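Local coordinates for vacuolar protein sorting-associated protein 53 (Saccharomyces cerevisiae, PDB 3NS4) that takes part, as a subunit of the GARP tethering complex, in retrograde transport from endosomes to the late Golgi and is represented by its C-terminal part, at residues A[23-28]-A[101-106]; A[30-35]-A[109-114]; A[39-44]-A[198-203]; A[80-85]-A[113-118]. The protein carries 2 engineered substitutions. One frame throughout, in Å; residues are numbered along the deposited sequence.

Interaction 1. Residues A[23-28]-A[101-106]; sequences YKWNFL and NTSYKR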
# COMPACT_ATOMS: atom_id res chain seq x y z
N TYR A 23 26.79 -11.15 -3.77
CA TYR A 23 25.74 -11.17 -4.79
C TYR A 23 24.49 -11.95 -4.43
O TYR A 23 23.38 -11.41 -4.49
CB TYR A 23 26.31 -11.72 -6.10
CG TYR A 23 25.41 -11.53 -7.30
CD1 TYR A 23 25.33 -10.29 -7.95
CD2 TYR A 23 24.65 -12.58 -7.81
CE1 TYR A 23 24.49 -10.10 -9.07
CE2 TYR A 23 23.81 -12.40 -8.93
CZ TYR A 23 23.74 -11.16 -9.56
OH TYR A 23 22.91 -10.97 -10.66
N LYS A 24 24.67 -13.21 -4.05
CA LYS A 24 23.53 -14.04 -3.71
C LYS A 24 22.63 -13.39 -2.69
O LYS A 24 21.42 -13.53 -2.78
CB LYS A 24 23.95 -15.45 -3.31
CG LYS A 24 24.83 -15.55 -2.11
CD LYS A 24 25.30 -16.99 -1.87
CE LYS A 24 26.01 -17.10 -0.53
NZ LYS A 24 26.34 -18.51 -0.28
N TRP A 25 23.18 -12.65 -1.75
CA TRP A 25 22.31 -12.00 -0.79
C TRP A 25 21.67 -10.79 -1.43
O TRP A 25 20.53 -10.51 -1.16
CB TRP A 25 23.03 -11.64 0.52
CG TRP A 25 23.60 -12.85 1.24
CD1 TRP A 25 24.92 -13.24 1.30
CD2 TRP A 25 22.88 -13.83 1.99
NE1 TRP A 25 25.05 -14.39 2.04
CE2 TRP A 25 23.81 -14.77 2.47
CE3 TRP A 25 21.53 -13.99 2.31
CZ2 TRP A 25 23.44 -15.86 3.24
CZ3 TRP A 25 21.16 -15.08 3.08
CH2 TRP A 25 22.11 -16.00 3.54
N ASN A 26 22.35 -10.07 -2.31
CA ASN A 26 21.69 -8.93 -2.92
C ASN A 26 20.55 -9.37 -3.77
O ASN A 26 19.51 -8.71 -3.83
CB ASN A 26 22.65 -8.07 -3.71
CG ASN A 26 23.59 -7.27 -2.82
OD1 ASN A 26 23.43 -7.20 -1.59
ND2 ASN A 26 24.60 -6.68 -3.44
N PHE A 27 20.74 -10.51 -4.42
CA PHE A 27 19.74 -11.13 -5.24
C PHE A 27 18.51 -11.46 -4.39
O PHE A 27 17.39 -11.11 -4.74
CB PHE A 27 20.33 -12.38 -5.83
CG PHE A 27 19.48 -13.02 -6.89
CD1 PHE A 27 19.62 -12.67 -8.21
CD2 PHE A 27 18.55 -13.99 -6.56
CE1 PHE A 27 18.85 -13.27 -9.19
CE2 PHE A 27 17.79 -14.60 -7.54
CZ PHE A 27 17.94 -14.23 -8.86
N LEU A 28 18.68 -12.11 -3.25
CA LEU A 28 17.50 -12.37 -2.44
C LEU A 28 16.82 -11.08 -2.08
O LEU A 28 15.61 -11.04 -1.98
CB LEU A 28 17.82 -13.16 -1.20
CG LEU A 28 18.47 -14.51 -1.40
CD1 LEU A 28 18.41 -15.24 -0.09
CD2 LEU A 28 17.76 -15.30 -2.46
N ASN A 101 24.53 -14.32 8.88
CA ASN A 101 25.53 -13.39 8.46
C ASN A 101 25.06 -12.01 8.74
O ASN A 101 23.88 -11.73 8.65
CB ASN A 101 25.75 -13.50 6.96
CG ASN A 101 26.53 -14.73 6.57
OD1 ASN A 101 26.44 -15.77 7.24
ND2 ASN A 101 27.31 -14.62 5.50
N THR A 102 26.00 -11.16 9.10
CA THR A 102 25.68 -9.78 9.25
C THR A 102 24.85 -9.43 8.00
O THR A 102 24.01 -8.53 8.01
CB THR A 102 26.96 -8.97 9.32
OG1 THR A 102 27.74 -9.29 8.17
CG2 THR A 102 27.78 -9.38 10.57
N SER A 103 25.06 -10.20 6.92
CA SER A 103 24.30 -10.01 5.68
C SER A 103 22.97 -10.78 5.69
O SER A 103 21.94 -10.25 5.25
CB SER A 103 25.13 -10.38 4.45
OG SER A 103 25.30 -11.77 4.41
N TYR A 104 22.98 -12.02 6.18
CA TYR A 104 21.75 -12.80 6.30
C TYR A 104 20.67 -12.06 7.11
O TYR A 104 19.53 -11.94 6.70
CB TYR A 104 22.05 -14.16 6.95
CG TYR A 104 20.82 -14.77 7.59
CD1 TYR A 104 19.78 -15.28 6.82
CD2 TYR A 104 20.67 -14.82 8.98
CE1 TYR A 104 18.62 -15.82 7.40
CE2 TYR A 104 19.52 -15.37 9.57
CZ TYR A 104 18.50 -15.86 8.76
OH TYR A 104 17.36 -16.41 9.30
N LYS A 105 21.04 -11.59 8.29
CA LYS A 105 20.11 -10.85 9.09
C LYS A 105 19.62 -9.71 8.25
O LYS A 105 18.42 -9.51 8.21
CB LYS A 105 20.75 -10.31 10.35
CG LYS A 105 21.27 -11.38 11.33
CD LYS A 105 21.99 -10.71 12.50
CE LYS A 105 22.57 -11.74 13.43
NZ LYS A 105 23.26 -11.09 14.58
N ARG A 106 20.51 -8.98 7.57
CA ARG A 106 20.05 -7.87 6.73
C ARG A 106 18.88 -8.34 5.85
O ARG A 106 17.82 -7.67 5.77
CB ARG A 106 21.15 -7.24 5.88
CG ARG A 106 20.57 -6.24 4.80
CD ARG A 106 21.60 -5.63 3.87
NE ARG A 106 22.72 -6.57 3.64
CZ ARG A 106 22.87 -7.40 2.60
NH1 ARG A 106 21.99 -7.45 1.59
NH2 ARG A 106 23.94 -8.18 2.57

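Interaction 2. Residues A[30-35]-A[109-114]; sequences KVIDIM and RHADNN. Engineered in segment 30-35: Met35 (natural residue Ile).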
# COMPACT_ATOMS: atom_id res chain seq x y z
N LYS A 30 16.56 -8.53 -3.93
CA LYS A 30 15.74 -8.19 -5.12
C LYS A 30 14.50 -9.05 -5.25
O LYS A 30 13.42 -8.52 -5.51
CB LYS A 30 16.52 -8.19 -6.42
CG LYS A 30 17.60 -7.18 -6.42
CD LYS A 30 17.14 -5.71 -6.17
CE LYS A 30 18.39 -4.81 -5.89
NZ LYS A 30 18.14 -3.35 -5.88
N VAL A 31 14.64 -10.37 -5.06
CA VAL A 31 13.48 -11.25 -5.10
C VAL A 31 12.45 -10.72 -4.11
O VAL A 31 11.30 -10.47 -4.44
CB VAL A 31 13.87 -12.66 -4.78
CG1 VAL A 31 12.72 -13.52 -4.95
CG2 VAL A 31 14.89 -13.07 -5.74
N ILE A 32 12.88 -10.48 -2.89
CA ILE A 32 11.97 -9.92 -1.94
C ILE A 32 11.22 -8.70 -2.48
O ILE A 32 10.00 -8.74 -2.51
CB ILE A 32 12.66 -9.56 -0.64
CG1 ILE A 32 13.03 -10.85 0.10
CG2 ILE A 32 11.71 -8.68 0.20
CD1 ILE A 32 13.99 -10.62 1.20
N ASP A 33 11.94 -7.66 -2.92
CA ASP A 33 11.25 -6.45 -3.44
C ASP A 33 10.33 -6.73 -4.64
O ASP A 33 9.27 -6.13 -4.75
CB ASP A 33 12.21 -5.31 -3.79
CG ASP A 33 12.91 -4.67 -2.55
OD1 ASP A 33 14.04 -4.11 -2.75
OD2 ASP A 33 12.39 -4.70 -1.40
N ILE A 34 10.73 -7.63 -5.54
CA ILE A 34 9.90 -7.98 -6.69
C ILE A 34 8.57 -8.52 -6.18
O ILE A 34 7.50 -7.99 -6.52
CB ILE A 34 10.64 -8.99 -7.56
CG1 ILE A 34 11.72 -8.28 -8.35
CG2 ILE A 34 9.73 -9.66 -8.54
CD1 ILE A 34 12.79 -9.15 -8.83
N MSE A 35 8.63 -9.55 -5.33
CA MSE A 35 7.42 -10.12 -4.77
C MSE A 35 6.60 -9.08 -4.03
O MSE A 35 5.38 -9.08 -4.12
CB MSE A 35 7.71 -11.31 -3.87
CG MSE A 35 8.37 -12.45 -4.58
SE MSE A 35 7.41 -13.09 -6.17
CE MSE A 35 5.68 -13.49 -5.33
N ARG A 109 15.72 -9.02 8.03
CA ARG A 109 15.06 -7.76 8.48
C ARG A 109 14.33 -7.14 7.33
O ARG A 109 13.29 -6.51 7.52
CB ARG A 109 16.02 -6.73 9.12
CG ARG A 109 16.71 -7.31 10.44
CD ARG A 109 17.78 -6.33 10.97
NE ARG A 109 18.49 -6.89 12.14
CZ ARG A 109 19.50 -6.29 12.80
NH1 ARG A 109 19.94 -5.09 12.42
NH2 ARG A 109 20.06 -6.90 13.85
N HIS A 110 14.87 -7.34 6.13
CA HIS A 110 14.27 -6.76 4.96
C HIS A 110 12.94 -7.43 4.67
O HIS A 110 11.93 -6.77 4.43
CB HIS A 110 15.26 -6.87 3.82
CG HIS A 110 14.76 -6.34 2.51
ND1 HIS A 110 13.86 -5.30 2.41
CD2 HIS A 110 15.11 -6.65 1.24
CE1 HIS A 110 13.64 -5.03 1.13
NE2 HIS A 110 14.39 -5.83 0.41
N ALA A 111 12.91 -8.76 4.76
CA ALA A 111 11.69 -9.50 4.52
C ALA A 111 10.67 -9.08 5.54
O ALA A 111 9.54 -8.69 5.20
CB ALA A 111 11.94 -10.94 4.65
N ASP A 112 11.08 -9.15 6.80
CA ASP A 112 10.21 -8.78 7.90
C ASP A 112 9.68 -7.37 7.72
O ASP A 112 8.50 -7.10 7.94
CB ASP A 112 10.94 -8.97 9.26
CG ASP A 112 11.15 -10.48 9.64
OD1 ASP A 112 10.48 -11.36 9.02
OD2 ASP A 112 11.98 -10.78 10.56
N ASN A 113 10.54 -6.46 7.28
CA ASN A 113 10.13 -5.10 7.08
C ASN A 113 9.01 -5.01 6.03
O ASN A 113 7.94 -4.46 6.31
CB ASN A 113 11.34 -4.26 6.72
CG ASN A 113 11.02 -2.79 6.51
OD1 ASN A 113 9.88 -2.33 6.75
ND2 ASN A 113 12.03 -2.03 6.07
N ASN A 114 9.23 -5.58 4.85
CA ASN A 114 8.19 -5.56 3.80
C ASN A 114 6.85 -6.21 4.22
O ASN A 114 5.76 -5.68 3.93
CB ASN A 114 8.68 -6.19 2.49
CG ASN A 114 9.78 -5.38 1.80
OD1 ASN A 114 10.58 -4.68 2.43
ND2 ASN A 114 9.86 -5.52 0.47

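Interaction 3. Residues A[39-44]-A[198-203]; sequences FVSNTI and KWDKVL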
# COMPACT_ATOMS: atom_id res chain seq x y z
N PHE A 39 2.75 -7.90 -5.09
CA PHE A 39 1.66 -8.03 -4.19
C PHE A 39 0.92 -6.69 -4.15
O PHE A 39 -0.32 -6.64 -4.22
CB PHE A 39 2.19 -8.45 -2.84
CG PHE A 39 1.13 -8.99 -1.94
CD1 PHE A 39 1.03 -10.36 -1.72
CD2 PHE A 39 0.22 -8.12 -1.32
CE1 PHE A 39 0.05 -10.88 -0.86
CE2 PHE A 39 -0.77 -8.62 -0.48
CZ PHE A 39 -0.85 -10.00 -0.24
N VAL A 40 1.70 -5.62 -4.11
CA VAL A 40 1.11 -4.31 -4.06
C VAL A 40 0.41 -3.97 -5.35
O VAL A 40 -0.75 -3.61 -5.34
CB VAL A 40 2.12 -3.27 -3.70
CG1 VAL A 40 1.57 -1.89 -3.84
CG2 VAL A 40 2.52 -3.51 -2.30
N SER A 41 1.09 -4.12 -6.46
CA SER A 41 0.47 -3.72 -7.72
C SER A 41 -0.83 -4.49 -8.02
O SER A 41 -1.84 -3.91 -8.39
CB SER A 41 1.47 -3.80 -8.87
OG SER A 41 2.47 -2.78 -8.77
N ASN A 42 -0.81 -5.80 -7.86
CA ASN A 42 -2.00 -6.56 -8.10
C ASN A 42 -3.12 -6.11 -7.23
O ASN A 42 -4.26 -6.02 -7.69
CB ASN A 42 -1.76 -7.99 -7.75
CG ASN A 42 -1.09 -8.71 -8.83
OD1 ASN A 42 -0.48 -8.12 -9.73
ND2 ASN A 42 -1.22 -10.03 -8.79
N THR A 43 -2.83 -5.88 -5.95
CA THR A 43 -3.90 -5.42 -5.07
C THR A 43 -4.50 -4.13 -5.63
O THR A 43 -5.72 -4.06 -5.83
CB THR A 43 -3.42 -5.20 -3.65
OG1 THR A 43 -2.89 -6.41 -3.14
CG2 THR A 43 -4.55 -4.80 -2.79
N ILE A 44 -3.67 -3.15 -5.93
CA ILE A 44 -4.20 -1.90 -6.41
C ILE A 44 -4.97 -2.03 -7.73
O ILE A 44 -6.05 -1.47 -7.87
CB ILE A 44 -3.09 -0.84 -6.54
CG1 ILE A 44 -2.45 -0.54 -5.17
CG2 ILE A 44 -3.64 0.41 -7.18
CD1 ILE A 44 -1.14 0.26 -5.25
N LYS A 198 5.02 3.41 -2.27
CA LYS A 198 6.46 3.46 -2.45
C LYS A 198 6.76 2.42 -3.56
O LYS A 198 7.70 2.54 -4.35
CB LYS A 198 7.17 3.05 -1.12
CG LYS A 198 8.57 2.67 -1.38
CD LYS A 198 9.47 2.40 -0.22
CE LYS A 198 10.88 2.13 -0.86
NZ LYS A 198 12.04 2.66 -0.07
N TRP A 199 5.88 1.42 -3.62
CA TRP A 199 6.06 0.26 -4.46
C TRP A 199 5.41 0.33 -5.84
O TRP A 199 5.63 -0.58 -6.65
CB TRP A 199 5.55 -0.98 -3.72
CG TRP A 199 6.20 -1.18 -2.40
CD1 TRP A 199 5.67 -0.93 -1.16
CD2 TRP A 199 7.53 -1.66 -2.17
NE1 TRP A 199 6.58 -1.24 -0.16
CE2 TRP A 199 7.73 -1.69 -0.75
CE3 TRP A 199 8.57 -2.08 -3.01
CZ2 TRP A 199 8.94 -2.12 -0.17
CZ3 TRP A 199 9.77 -2.52 -2.44
CH2 TRP A 199 9.95 -2.53 -1.03
N ASP A 200 4.56 1.33 -6.06
CA ASP A 200 4.01 1.59 -7.40
C ASP A 200 3.63 3.06 -7.50
O ASP A 200 2.46 3.42 -7.48
CB ASP A 200 2.87 0.66 -7.83
CG ASP A 200 2.71 0.58 -9.37
OD1 ASP A 200 3.14 1.53 -10.07
OD2 ASP A 200 2.17 -0.42 -9.90
N LYS A 201 4.66 3.89 -7.59
CA LYS A 201 4.50 5.33 -7.68
C LYS A 201 3.59 5.74 -8.82
O LYS A 201 2.73 6.63 -8.66
CB LYS A 201 5.88 5.99 -7.82
CG LYS A 201 6.73 5.78 -6.59
CD LYS A 201 8.19 6.17 -6.76
CE LYS A 201 8.91 5.88 -5.44
NZ LYS A 201 10.37 5.76 -5.59
N VAL A 202 3.76 5.07 -9.96
CA VAL A 202 2.96 5.37 -11.15
C VAL A 202 1.44 5.29 -10.93
O VAL A 202 0.69 6.23 -11.28
CB VAL A 202 3.31 4.45 -12.30
CG1 VAL A 202 2.68 4.98 -13.57
CG2 VAL A 202 4.81 4.34 -12.43
N LEU A 203 0.96 4.18 -10.36
CA LEU A 203 -0.48 4.03 -10.14
C LEU A 203 -1.04 5.16 -9.31
O LEU A 203 -2.12 5.67 -9.61
CB LEU A 203 -0.85 2.67 -9.55
CG LEU A 203 -0.65 1.49 -10.52
CD1 LEU A 203 -0.87 0.19 -9.82
CD2 LEU A 203 -1.56 1.60 -11.74

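Interaction 4. Residues A[80-85]-A[113-118]; sequences LLKEIF and NNIDQL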
# COMPACT_ATOMS: atom_id res chain seq x y z
N LEU A 80 1.32 -16.91 3.50
CA LEU A 80 2.13 -17.79 2.68
C LEU A 80 3.38 -17.06 2.17
O LEU A 80 4.47 -17.65 2.07
CB LEU A 80 1.35 -18.32 1.50
CG LEU A 80 0.06 -19.08 1.79
CD1 LEU A 80 -0.70 -19.29 0.51
CD2 LEU A 80 0.32 -20.41 2.47
N LEU A 81 3.24 -15.77 1.89
CA LEU A 81 4.34 -15.01 1.40
C LEU A 81 5.44 -14.89 2.46
O LEU A 81 6.64 -15.04 2.18
CB LEU A 81 3.87 -13.62 1.02
CG LEU A 81 4.92 -12.85 0.22
CD1 LEU A 81 5.29 -13.67 -1.01
CD2 LEU A 81 4.42 -11.46 -0.16
N LYS A 82 5.01 -14.61 3.67
CA LYS A 82 5.92 -14.50 4.77
C LYS A 82 6.77 -15.80 4.84
O LYS A 82 8.00 -15.75 4.94
CB LYS A 82 5.12 -14.25 6.05
CG LYS A 82 5.96 -14.08 7.29
CD LYS A 82 5.09 -14.11 8.51
CE LYS A 82 5.91 -13.81 9.73
NZ LYS A 82 5.04 -13.55 10.89
N GLU A 83 6.10 -16.95 4.78
CA GLU A 83 6.81 -18.21 4.86
C GLU A 83 7.79 -18.38 3.71
O GLU A 83 8.90 -18.86 3.94
CB GLU A 83 5.85 -19.38 4.97
CG GLU A 83 5.23 -19.54 6.37
CD GLU A 83 6.25 -19.88 7.51
OE1 GLU A 83 7.38 -20.38 7.26
OE2 GLU A 83 5.89 -19.66 8.69
N ILE A 84 7.42 -17.98 2.51
CA ILE A 84 8.34 -18.06 1.39
C ILE A 84 9.58 -17.26 1.72
O ILE A 84 10.71 -17.73 1.58
CB ILE A 84 7.72 -17.54 0.11
CG1 ILE A 84 6.71 -18.55 -0.42
CG2 ILE A 84 8.77 -17.29 -0.96
CD1 ILE A 84 5.94 -18.08 -1.65
N PHE A 85 9.38 -16.04 2.17
CA PHE A 85 10.51 -15.20 2.52
C PHE A 85 11.42 -15.82 3.56
O PHE A 85 12.61 -15.68 3.40
CB PHE A 85 10.02 -13.87 3.05
CG PHE A 85 9.58 -12.92 1.99
CD1 PHE A 85 9.52 -13.32 0.66
CD2 PHE A 85 9.13 -11.66 2.33
CE1 PHE A 85 9.08 -12.43 -0.32
CE2 PHE A 85 8.68 -10.77 1.35
CZ PHE A 85 8.65 -11.16 0.02
N ASN A 113 10.54 -6.46 7.28
CA ASN A 113 10.13 -5.10 7.08
C ASN A 113 9.01 -5.01 6.03
O ASN A 113 7.94 -4.46 6.31
CB ASN A 113 11.34 -4.26 6.72
CG ASN A 113 11.02 -2.79 6.51
OD1 ASN A 113 9.88 -2.33 6.75
ND2 ASN A 113 12.03 -2.03 6.07
N ASN A 114 9.23 -5.58 4.85
CA ASN A 114 8.19 -5.56 3.80
C ASN A 114 6.85 -6.21 4.22
O ASN A 114 5.76 -5.68 3.93
CB ASN A 114 8.68 -6.19 2.49
CG ASN A 114 9.78 -5.38 1.80
OD1 ASN A 114 10.58 -4.68 2.43
ND2 ASN A 114 9.86 -5.52 0.47
N ILE A 115 6.93 -7.37 4.85
CA ILE A 115 5.73 -8.00 5.35
C ILE A 115 4.96 -7.02 6.27
O ILE A 115 3.75 -6.83 6.08
CB ILE A 115 6.08 -9.24 6.14
CG1 ILE A 115 6.73 -10.27 5.24
CG2 ILE A 115 4.84 -9.84 6.76
CD1 ILE A 115 5.79 -10.76 4.15
N ASP A 116 5.64 -6.40 7.23
CA ASP A 116 4.97 -5.43 8.11
C ASP A 116 4.18 -4.41 7.29
O ASP A 116 2.98 -4.17 7.56
CB ASP A 116 5.93 -4.71 9.08
CG ASP A 116 6.40 -5.61 10.29
OD1 ASP A 116 6.07 -6.82 10.35
OD2 ASP A 116 7.11 -5.08 11.20
N GLN A 117 4.80 -3.86 6.26
CA GLN A 117 4.10 -2.84 5.50
C GLN A 117 2.86 -3.40 4.85
O GLN A 117 1.75 -2.82 4.96
CB GLN A 117 4.98 -2.25 4.44
CG GLN A 117 6.28 -1.77 4.97
CD GLN A 117 7.07 -1.02 3.91
OE1 GLN A 117 8.30 -0.93 3.97
NE2 GLN A 117 6.35 -0.48 2.91
N LEU A 118 3.04 -4.52 4.17
CA LEU A 118 1.93 -5.15 3.54
C LEU A 118 0.79 -5.32 4.56
O LEU A 118 -0.37 -4.93 4.33
CB LEU A 118 2.39 -6.47 2.97
CG LEU A 118 3.26 -6.29 1.71
CD1 LEU A 118 3.67 -7.61 1.12
CD2 LEU A 118 2.52 -5.44 0.65

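Interaction 1. Residues A[23-28]-A[101-106]
In the α-helical bundle formed by the C-terminal part of Vps53, helices 20-47 and 102-125 run side by side in the same direction, and near their N-terminal ends Trp25 of the first spans the gap to Ser103 and Tyr104 of the second. The short axes lie 10.1 Å apart at an angle of only 9°, a spacing that a large flat indole can bridge. CG of Trp25 stands anti to its own carbonyl carbon (chi1 -60°), which carries the ring across to the other helix. One face of the indole receives the first turn of helix 102-125. Ser103 OG lies over the five-membered ring, 3.5 Å from Trp25 CD1, while the Tyr104 backbone covers the six-membered ring in a CH-pi contact, with Tyr104 CA 4.2 Å from that ring's centroid. Tyr104 CB also packs 3.9 Å from Trp25 CH2, and the phenol presents its edge to Trp25 CZ3. A small serine suits this place because it lets the helix come close to the broad ring. Val92 of the loop between helices 64-87 and 102-125 also touches Trp25, and Pro89 of the same loop touches Tyr104. Arg106 reaches back toward helix 20-47, where its guanidinium makes its salt bridge with Asp29, one turn beyond Trp25. On the way it passes Trp25 CB at its NH2, and its NH1 comes to 3.5 Å from Asn26 OD1, with the amide and guanidinium planes turned 69° apart.

Interaction 2. Residues A[30-35]-A[109-114]
Ile32 is the first residue of 30-35 to meet helix 102-125, and its two branches divide the work in this parallel pair of bundle helices. The CD1 methyl reaches Ala111 CB at 4.0 Å, where the smallest side chain leaves room for a long one. The CG2 methyl, anti to the backbone N, sits over one face of the His110 imidazole in a CH-pi contact, 4.1 Å from the ring centroid; the same methyl lies 3.7 Å from Asn114 ND2. Asp33 follows, and the end of its side chain swings over so that the carboxylate lies at the edge of the His110 ring, the two planes 77° apart. Asn114 ND2 donates a long hydrogen bond of 3.3 Å to Asp33 OD2, although the exact place of that oxygen is less sure; the stronger partner of the amide nitrogen is Thr36 OG1, one turn further along the same helix as Asp33. An alanine in place of His110 would remove the flat surface under the Ile32 methyl and is likely to open a gap beside it, leaving the Asp33 carboxylate without its ring neighbour. Helix 64-87 closes one side of this buried contact with Phe85, which touches Ile32, Ala111 and the engineered selenomethionine Met35, while Trp199, leading into helix 201-212, packs on Asp33 and Asn114.

Interaction 3. Residues A[39-44]-A[198-203]
Val40 lays its branched end against the CB of Trp199, with Val40 CG1 4.1 Å from Trp199 CB, where the chain returns to helix 20-47 of the bundle just before the N-cap of helix 201-212. The two side chains meet nearly perpendicular, and the indole runs on beyond the valine to pack along helix 20-47 at Asp33, Thr36 and Thr37 and on helix 102-125 at Asn114 and Gln117. Asp200, which follows Trp199, is that N-cap. Its two carboxylate oxygens serve different partners: OD1 takes a weak capping bond from Leu203 N, at 3.4 Å, and OD2 accepts from Ser41 OG, at 2.6 Å. The serine hydroxyl meets OD2 on its anti side, 29° out of the carboxylate plane. Asp200 CG stands anti to its own backbone N (chi1 -158°), a turn that sends one oxygen to the helix it starts and the other across to helix 20-47. A short acidic side chain suits both tasks at once. With an alanine at Asp200, the Ser41 hydroxyl would probably lose its acceptor and the first turn of helix 201-212 its weak side-chain cap. A turn beyond Ser41, and in the first turn of helix 201-212, the contact becomes apolar: Ile44 and Leu203 lie alongside, pointing opposite ways, with Ile44 CG2 3.8 Å from Leu203 CD1.

Interaction 4. Residues A[80-85]-A[113-118]
Apolar contacts carry this meeting of Ile115 with Lys82 and Phe85, and of Leu81 with Leu118, in an antiparallel pair of bundle helices whose short axes lie 10.6 Å apart at 173°. Ile115 is a knob set among Leu78, Leu81, Lys82 and Phe85 of helix 64-87. With CG1 anti to its carbonyl carbon and chi2 turned to -64°, it delivers its CD1 methyl to the opposite helix, 3.8 Å from Lys82 CA and 3.9 Å from Phe85 CD2. The isoleucine and the phenylalanine extend toward each other's helix side by side, and both CD1 and CG1 of Ile115 come nearest the ring at Phe85 CD2. A second apolar pair lies a turn along: Leu81 CD2 and Leu118 CD1 are 4.1 Å apart, their side chains set roughly square to each other. Lys82 combines an apolar stem with a charged end. Its CB packs 4.0 Å from Ile115 CD1, while the extended chain beyond carries the ammonium group away from the apolar centre, leaving Lys82 NZ 6.8 Å from Asp116 OD1, too far for a salt bridge. Helix 20-47 packs against both helices: Phe39 on Leu81, Ile32 on Phe85 and Val40 on Leu118.

In the fold
From the N terminus, helix 20-47 offers its successive turns to interactions 1, 2 and 3. Interactions 1 and 2 close loops of similar length onto helix 102-125, one after the other, so their segments alternate and the two helices are joined in parallel along several turns. Interaction 3 closes the longest loop, bringing the start of helix 201-212 back to helix 20-47, and it crosses both of them. Interaction 4 closes a short loop, from helix 64-87 to helix 102-125, nested inside that of interaction 3; it also crosses interaction 1 and shares Asn113 and Asn114 with interaction 2. Together they tie helices 20-47, 64-87 and 102-125 into a three-helix bundle, to which Trp199 helps join the start of helix 201-212.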